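Local coordinates for FEZ-1 protein (Fluoribacter gormanii, PDB 5WCK) that probably hydrolyses beta-lactam antibiotics, as a monomeric metallo-beta-lactamase of subclass B3 with two zinc ions bound in its active site, at residues L25-I30 and N40-A45; C208-G213 and P235-T240. The protein carries 2 engineered substitutions. All coordinates share one frame; numbering follows the deposited sequence.

How the interactions relate
Interaction 1 borders the zinc site, whereas interaction 2 lies at the far end of the strand that leads to His215, and they belong to different sheets of the fold: interaction 1 to the larger sheet, interaction 2 to the smaller. Their centres lie about 19 Å apart, yet the two touch directly. Tyr28 OH of interaction 1 probably hydrogen-bonds Gly213 O of interaction 2 at 2.7 Å, and Ala26 CB packs on the same carbonyl. Two residues beyond Gly213 comes His215, a ligand of the second zinc. The Leu25 side chain of interaction 1 comes within about 5 Å of a zinc ion, whereas the Leu212 side chain of interaction 2 stays about 14 Å away.

Interaction 1 (L25-I30 and N40-A45); sequences LASYLI and NSDLEA
Ser27 and Asp42 meet where two loops flank the hairpin of strands 28-32 and 35-39 in the larger sheet of this metallo-beta-lactamase fold. The tight part is polar and buried. Ser27 OG lies 2.7 Å from Asp42 OD2 and 2.8 Å from Asn40 O, so its one proton has two acceptors to choose between; a small hydroxyl suits this narrow place. Asn40 reaches across to 25-30, CG beside its backbone N (chi1 -60°), and ND2 donates to Ala26 O at 3.0 Å, nearly head-on to the carbonyl and tilted slightly from the plane of its own amide. Its OD1 meanwhile accepts from Ser70 N, just before zinc ligand His71, so one amide ties Ala26 to the segment that carries this ligand. Water 1 sits 2.8 Å from both Ala26 O and Asp42 OD1. Asn40 and Asp42 both have positive phi, which these residue types tolerate better than most.

The looser part is apolar. Leu25 CD1 meets Leu43 CG at 3.7 Å, the two side chains crossing at about a right angle; Leu43 is partly exposed, and the chain then emerges to the exposed Glu44 and Ala45. Leu25 is buried and also touches His215 and Asp75. With a hydroxyl at OD2 and a water at OD1, the buried Asp42 carboxylate is probably stabilised and fixed in its rotation.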
ATOM      1  N   LEU A  25      -2.254  -6.745  -7.288  1.00  6.87           N
ATOM      2  CA  LEU A  25      -2.554  -6.112  -6.017  1.00  6.03           C
ATOM      3  C   LEU A  25      -1.661  -6.744  -4.943  1.00  9.01           C
ATOM      4  O   LEU A  25      -1.647  -7.986  -4.786  1.00  7.35           O
ATOM      5  CB  LEU A  25      -4.042  -6.299  -5.703  1.00  7.18           C
ATOM      6  CG  LEU A  25      -4.991  -5.839  -6.800  1.00  9.37           C
ATOM      7  CD1 LEU A  25      -6.449  -6.095  -6.433  1.00 10.30           C
ATOM      8  CD2 LEU A  25      -4.745  -4.380  -7.152  1.00  9.26           C
ATOM      9  N   ALA A  26      -0.841  -5.907  -4.295  1.00  5.88           N
ATOM     10  CA  ALA A  26       0.221  -6.357  -3.368  1.00  6.17           C
ATOM     11  C   ALA A  26      -0.259  -6.284  -1.922  1.00  7.70           C
ATOM     12  O   ALA A  26      -0.786  -5.257  -1.508  1.00  7.68           O
ATOM     13  CB  ALA A  26       1.448  -5.497  -3.517  1.00  7.28           C
ATOM     14  N   SER A  27      -0.062  -7.377  -1.175  1.00  5.45           N
ATOM     15  CA  SER A  27      -0.409  -7.456   0.240  1.00  5.31           C
ATOM     16  C   SER A  27       0.787  -8.016   1.000  1.00  5.77           C
ATOM     17  O   SER A  27       1.573  -8.819   0.457  1.00  6.92           O
ATOM     18  CB  SER A  27      -1.621  -8.321   0.483  1.00  7.10           C
ATOM     19  OG  SER A  27      -2.758  -7.753  -0.128  1.00 10.78           O
ATOM     20  N   TYR A  28       0.918  -7.599   2.264  1.00  5.44           N
ATOM     21  CA  TYR A  28       2.092  -7.878   3.051  1.00  4.56           C
ATOM     22  C   TYR A  28       1.673  -8.393   4.425  1.00  6.21           C
ATOM     23  O   TYR A  28       0.688  -7.929   5.000  1.00  7.14           O
ATOM     24  CB  TYR A  28       2.957  -6.617   3.188  1.00  5.92           C
ATOM     25  CG  TYR A  28       3.366  -6.047   1.854  1.00  5.38           C
ATOM     26  CD1 TYR A  28       4.493  -6.526   1.205  1.00  5.46           C
ATOM     27  CD2 TYR A  28       2.580  -5.128   1.185  1.00  4.69           C
ATOM     28  CE1 TYR A  28       4.839  -6.068  -0.058  1.00  5.45           C
ATOM     29  CE2 TYR A  28       2.917  -4.643  -0.068  1.00  5.02           C
ATOM     30  CZ  TYR A  28       4.063  -5.115  -0.698  1.00  5.64           C
ATOM     31  OH  TYR A  28       4.467  -4.682  -1.934  1.00  5.44           O
ATOM     32  N   LEU A  29       2.431  -9.355   4.942  1.00  6.43           N
ATOM     33  CA  LEU A  29       2.213  -9.925   6.266  1.00  5.99           C
ATOM     34  C   LEU A  29       3.468  -9.691   7.098  1.00  6.41           C
ATOM     35  O   LEU A  29       4.566 -10.031   6.673  1.00  6.26           O
ATOM     36  CB  LEU A  29       1.928 -11.431   6.173  1.00  5.33           C
ATOM     37  CG  LEU A  29       1.461 -12.078   7.475  1.00  7.70           C
ATOM     38  CD1 LEU A  29       0.008 -11.728   7.771  1.00  9.08           C
ATOM     39  CD2 LEU A  29       1.652 -13.585   7.452  1.00  7.98           C
ATOM     40  N   ILE A  30       3.287  -9.087   8.275  1.00  5.78           N
ATOM     41  CA  ILE A  30       4.394  -8.867   9.207  1.00  7.16           C
ATOM     42  C   ILE A  30       4.102  -9.788  10.393  1.00  7.35           C
ATOM     43  O   ILE A  30       3.062  -9.663  11.030  1.00  8.30           O
ATOM     44  CB  ILE A  30       4.534  -7.387   9.614  1.00  7.86           C
ATOM     45  CG1 ILE A  30       4.883  -6.471   8.439  1.00  8.71           C
ATOM     46  CG2 ILE A  30       5.602  -7.248  10.682  1.00 10.07           C
ATOM     47  CD1 ILE A  30       3.749  -6.037   7.583  1.00 12.37           C
ATOM     48  N   ASN A  40      -3.155  -4.333   3.098  1.00  4.94           N
ATOM     49  CA  ASN A  40      -3.978  -4.400   1.858  1.00  5.91           C
ATOM     50  C   ASN A  40      -4.904  -5.627   1.851  1.00  7.24           C
ATOM     51  O   ASN A  40      -4.413  -6.701   1.801  1.00  7.52           O
ATOM     52  CB  ASN A  40      -3.194  -4.159   0.565  1.00  4.32           C
ATOM     53  CG  ASN A  40      -2.545  -2.793   0.538  1.00  5.91           C
ATOM     54  OD1 ASN A  40      -3.151  -1.816   0.893  1.00  6.55           O
ATOM     55  ND2 ASN A  40      -1.309  -2.728   0.082  1.00  5.44           N
ATOM     56  N   SER A  41      -6.213  -5.383   1.840  1.00  6.12           N
ATOM     57  CA  SER A  41      -7.237  -6.459   1.817  1.00  6.72           C
ATOM     58  C   SER A  41      -7.647  -6.766   0.369  1.00  9.47           C
ATOM     59  O   SER A  41      -8.286  -7.764   0.162  1.00  8.97           O
ATOM     60  CB  SER A  41      -8.414  -6.057   2.638  1.00  7.41           C
ATOM     61  OG  SER A  41      -8.855  -4.792   2.210  1.00  8.00           O
ATOM     62  N   ASP A  42      -7.260  -5.898  -0.569  1.00  8.37           N
ATOM     63  CA  ASP A  42      -7.474  -6.138  -2.003  1.00  7.11           C
ATOM     64  C   ASP A  42      -8.973  -6.256  -2.310  1.00  8.26           C
ATOM     65  O   ASP A  42      -9.806  -5.660  -1.647  1.00  9.38           O
ATOM     66  CB  ASP A  42      -6.616  -7.311  -2.462  1.00  8.91           C
ATOM     67  CG  ASP A  42      -5.140  -7.170  -2.130  1.00 10.50           C
ATOM     68  OD1 ASP A  42      -4.715  -6.023  -1.868  1.00 10.02           O
ATOM     69  OD2 ASP A  42      -4.436  -8.203  -2.156  1.00 10.63           O
ATOM     70  N   LEU A  43      -9.308  -6.968  -3.390  1.00  9.18           N
ATOM     71  CA  LEU A  43     -10.726  -7.148  -3.746  1.00  8.83           C
ATOM     72  C   LEU A  43     -11.351  -8.205  -2.824  1.00  9.95           C
ATOM     73  O   LEU A  43     -10.640  -9.070  -2.293  1.00 11.87           O
ATOM     74  CB  LEU A  43     -10.822  -7.612  -5.198  1.00  8.84           C
ATOM     75  CG  LEU A  43     -10.138  -6.735  -6.233  1.00  9.81           C
ATOM     76  CD1 LEU A  43     -10.194  -7.400  -7.601  1.00 12.52           C
ATOM     77  CD2 LEU A  43     -10.749  -5.351  -6.264  1.00  9.21           C
ATOM     78  N   GLU A  44     -12.685  -8.181  -2.700  1.00 10.22           N
ATOM     79  CA  GLU A  44     -13.381  -9.223  -1.936  1.00 11.30           C
ATOM     80  C   GLU A  44     -12.961 -10.615  -2.417  1.00  9.52           C
ATOM     81  O   GLU A  44     -12.744 -11.524  -1.603  1.00 12.63           O
ATOM     82  CB  GLU A  44     -14.894  -9.064  -2.057  1.00 11.89           C
ATOM     83  CG  GLU A  44     -15.455  -7.937  -1.236  1.00 16.59           C
ATOM     84  CD  GLU A  44     -16.976  -7.916  -1.229  1.00 24.72           C
ATOM     85  OE1 GLU A  44     -17.564  -6.849  -0.955  1.00 28.98           O
ATOM     86  OE2 GLU A  44     -17.566  -8.970  -1.538  1.00 32.04           O
ATOM     87  N   ALA A  45     -12.848 -10.789  -3.749  1.00 11.35           N
ATOM     88  CA  ALA A  45     -12.434 -12.064  -4.354  1.00 15.12           C
ATOM     89  C   ALA A  45     -11.021 -12.487  -3.927  1.00 17.38           C
ATOM     90  O   ALA A  45     -10.674 -13.655  -4.031  1.00 16.95           O
ATOM     91  CB  ALA A  45     -12.519 -11.952  -5.859  1.00 17.21           C
TER
HETATM   92  O   HOH W   1      -2.984  -4.048  -2.775  1.00  7.38           O

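Interaction 2 (C208-G213 and P235-T240); sequences CDIFLG and PFVDPT
Ile210 and Val237 form a single antiparallel beta bridge, a non-hydrogen-bonded pair, by which the chain entering helix 239-262 joins the outermost strand of the smaller sheet in the alpha-beta/beta-alpha sandwich. Asp238 N donates to Asp209 O at 2.8 Å, with 153° at the hydrogen, on one side of the pair; on the other, the bond from Phe211 N to Phe236 O, at 3.4 Å, is weak. Branched residues fill the bridge, and Ile210 CG1 rests 3.8 Å from Val237 CG2.

Phe211 can be followed outward. Its CB lies 3.8 Å from Asp238 O. The ring carbon CG stands anti to the backbone N (chi1 169°), which lays the side chain alongside that of Asp238, both pointing the same way. Next, the ring edge at CD2 meets Asp238 OD2, 3.7 Å away and near the ring plane, with ring and carboxylate turned 51° against each other; the slightly positive ring edge suits an acidic oxygen. The ring also meets that of Tyr245 on the helix.

Aspartate is apt at position 238, the N-cap: OD1 accepts from Gly241 N, while OD2 has a salt bridge to Lys224. Pro239 follows well in the first turn, where its missing N-H costs no helix bond. The disulfide between Cys208 and Cys242 ties the start of helix 239-262 to the residues just before strand 210-213. Phe236 packs its ring loosely against Leu212 CD2, and its carbonyl is shared: water 3 donates to Phe236 O at 2.8 Å and to Phe211 O at 2.7 Å.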
ATOM      1  N   CYS A 208      15.518   4.394   1.176  1.00  6.83           N
ATOM      2  CA  CYS A 208      14.716   3.320   0.564  1.00  6.35           C
ATOM      3  C   CYS A 208      15.668   2.207   0.124  1.00  9.47           C
ATOM      4  O   CYS A 208      16.324   2.337  -0.908  1.00 10.56           O
ATOM      5  CB  CYS A 208      13.938   3.876  -0.607  1.00  9.04           C
ATOM      6  SG  CYS A 208      12.808   2.646  -1.318  1.00 12.53           S
ATOM      7  N   ASP A 209      15.725   1.140   0.911  1.00  7.42           N
ATOM      8  CA  ASP A 209      16.586  -0.013   0.607  1.00  8.11           C
ATOM      9  C   ASP A 209      15.736  -1.127  -0.019  1.00  7.07           C
ATOM     10  O   ASP A 209      16.030  -1.588  -1.119  1.00 10.54           O
ATOM     11  CB  ASP A 209      17.343  -0.534   1.832  1.00  9.92           C
ATOM     12  CG  ASP A 209      18.205   0.521   2.519  1.00 12.00           C
ATOM     13  OD1 ASP A 209      19.001   1.153   1.818  1.00 21.03           O
ATOM     14  OD2 ASP A 209      18.011   0.745   3.708  1.00  9.88           O
ATOM     15  N   ILE A 210      14.670  -1.543   0.663  1.00  6.27           N
ATOM     16  CA  ILE A 210      13.787  -2.601   0.170  1.00  6.61           C
ATOM     17  C   ILE A 210      12.543  -1.922  -0.406  1.00  5.98           C
ATOM     18  O   ILE A 210      11.766  -1.297   0.302  1.00  8.31           O
ATOM     19  CB  ILE A 210      13.481  -3.641   1.253  1.00  8.39           C
ATOM     20  CG1 ILE A 210      14.751  -4.438   1.582  1.00 11.05           C
ATOM     21  CG2 ILE A 210      12.347  -4.585   0.823  1.00  8.28           C
ATOM     22  CD1 ILE A 210      14.649  -5.275   2.806  1.00 11.36           C
ATOM     23  N   PHE A 211      12.469  -1.968  -1.724  1.00  4.96           N
ATOM     24  CA  PHE A 211      11.580  -1.172  -2.543  1.00  4.72           C
ATOM     25  C   PHE A 211      10.297  -1.950  -2.828  1.00  5.82           C
ATOM     26  O   PHE A 211      10.333  -2.936  -3.544  1.00  6.32           O
ATOM     27  CB  PHE A 211      12.324  -0.789  -3.825  1.00  5.15           C
ATOM     28  CG  PHE A 211      11.499  -0.184  -4.928  1.00  5.35           C
ATOM     29  CD1 PHE A 211      10.350   0.554  -4.688  1.00  6.85           C
ATOM     30  CD2 PHE A 211      11.882  -0.383  -6.237  1.00  5.69           C
ATOM     31  CE1 PHE A 211       9.617   1.083  -5.743  1.00  8.68           C
ATOM     32  CE2 PHE A 211      11.140   0.120  -7.291  1.00  6.34           C
ATOM     33  CZ  PHE A 211      10.010   0.849  -7.041  1.00  7.48           C
ATOM     34  N   LEU A 212       9.184  -1.502  -2.248  1.00  5.19           N
ATOM     35  CA  LEU A 212       7.893  -2.198  -2.396  1.00  4.29           C
ATOM     36  C   LEU A 212       6.811  -1.168  -2.731  1.00  6.49           C
ATOM     37  O   LEU A 212       7.073   0.071  -2.774  1.00  5.72           O
ATOM     38  CB  LEU A 212       7.572  -2.950  -1.100  1.00  5.09           C
ATOM     39  CG  LEU A 212       8.616  -3.973  -0.658  1.00  6.35           C
ATOM     40  CD1 LEU A 212       8.334  -4.456   0.761  1.00  5.30           C
ATOM     41  CD2 LEU A 212       8.658  -5.153  -1.620  1.00  8.27           C
ATOM     42  N   GLY A 213       5.593  -1.668  -2.957  1.00  5.92           N
ATOM     43  CA  GLY A 213       4.504  -0.810  -3.356  1.00  6.53           C
ATOM     44  C   GLY A 213       3.167  -1.510  -3.300  1.00  6.07           C
ATOM     45  O   GLY A 213       3.058  -2.698  -3.029  1.00  6.48           O
ATOM     46  N   PRO A 235      17.119  -9.825  -4.007  1.00  9.96           N
ATOM     47  CA  PRO A 235      16.784  -8.935  -5.109  1.00 10.36           C
ATOM     48  C   PRO A 235      15.756  -7.842  -4.769  1.00  6.90           C
ATOM     49  O   PRO A 235      15.624  -6.894  -5.553  1.00 11.00           O
ATOM     50  CB  PRO A 235      16.188  -9.858  -6.177  1.00 14.87           C
ATOM     51  CG  PRO A 235      15.729 -11.073  -5.413  1.00 14.99           C
ATOM     52  CD  PRO A 235      16.683 -11.207  -4.249  1.00 18.33           C
ATOM     53  N   PHE A 236      15.112  -7.953  -3.593  1.00  7.29           N
ATOM     54  CA  PHE A 236      14.165  -6.928  -3.170  1.00  6.50           C
ATOM     55  C   PHE A 236      14.922  -5.769  -2.514  1.00  6.69           C
ATOM     56  O   PHE A 236      14.338  -4.731  -2.293  1.00  7.33           O
ATOM     57  CB  PHE A 236      13.065  -7.518  -2.291  1.00  6.20           C
ATOM     58  CG  PHE A 236      12.148  -8.401  -3.096  1.00  6.39           C
ATOM     59  CD1 PHE A 236      11.132  -7.854  -3.851  1.00  5.92           C
ATOM     60  CD2 PHE A 236      12.401  -9.761  -3.214  1.00  7.75           C
ATOM     61  CE1 PHE A 236      10.338  -8.646  -4.669  1.00  7.35           C
ATOM     62  CE2 PHE A 236      11.601 -10.555  -4.016  1.00  7.14           C
ATOM     63  CZ  PHE A 236      10.587  -9.998  -4.755  1.00  6.62           C
ATOM     64  N   VAL A 237      16.215  -5.935  -2.235  1.00  6.79           N
ATOM     65  CA  VAL A 237      17.085  -4.787  -1.879  1.00  6.20           C
ATOM     66  C   VAL A 237      17.437  -4.093  -3.189  1.00  6.31           C
ATOM     67  O   VAL A 237      18.223  -4.605  -3.992  1.00  8.79           O
ATOM     68  CB  VAL A 237      18.342  -5.218  -1.088  1.00  5.85           C
ATOM     69  CG1 VAL A 237      19.282  -4.041  -0.827  1.00  8.85           C
ATOM     70  CG2 VAL A 237      17.968  -5.903   0.199  1.00  7.71           C
ATOM     71  N   ASP A 238      16.796  -2.934  -3.415  1.00  5.57           N
ATOM     72  CA  ASP A 238      16.886  -2.263  -4.705  1.00  6.69           C
ATOM     73  C   ASP A 238      16.798  -0.758  -4.497  1.00  6.28           C
ATOM     74  O   ASP A 238      15.871  -0.109  -4.969  1.00  6.64           O
ATOM     75  CB  ASP A 238      15.774  -2.730  -5.641  1.00  6.68           C
ATOM     76  CG  ASP A 238      15.838  -2.177  -7.057  1.00  7.84           C
ATOM     77  OD1 ASP A 238      16.933  -1.710  -7.487  1.00  9.05           O
ATOM     78  OD2 ASP A 238      14.782  -2.205  -7.742  1.00  8.30           O
ATOM     79  N   PRO A 239      17.782  -0.146  -3.825  1.00  6.27           N
ATOM     80  CA  PRO A 239      17.771   1.301  -3.615  1.00  6.40           C
ATOM     81  C   PRO A 239      17.818   2.131  -4.903  1.00  9.06           C
ATOM     82  O   PRO A 239      17.217   3.219  -4.957  1.00  8.47           O
ATOM     83  CB  PRO A 239      19.004   1.556  -2.736  1.00  8.76           C
ATOM     84  CG  PRO A 239      19.890   0.357  -2.997  1.00  8.57           C
ATOM     85  CD  PRO A 239      18.932  -0.788  -3.177  1.00  8.49           C
ATOM     86  N   THR A 240      18.534   1.643  -5.934  1.00  6.89           N
ATOM     87  CA  THR A 240      18.610   2.370  -7.179  1.00  7.88           C
ATOM     88  C   THR A 240      17.241   2.358  -7.863  1.00  8.07           C
ATOM     89  O   THR A 240      16.773   3.397  -8.335  1.00  8.94           O
ATOM     90  CB  THR A 240      19.704   1.812  -8.096  1.00 10.29           C
ATOM     91  OG1 THR A 240      20.946   1.942  -7.399  1.00 11.28           O
ATOM     92  CG2 THR A 240      19.761   2.537  -9.425  1.00 12.44           C
TER
HETATM   93  O   HOH W   2      17.499   5.010  -2.754  1.00 12.53           O
HETATM   94  O   HOH W   3      12.434  -4.382  -4.316  1.00  6.58           O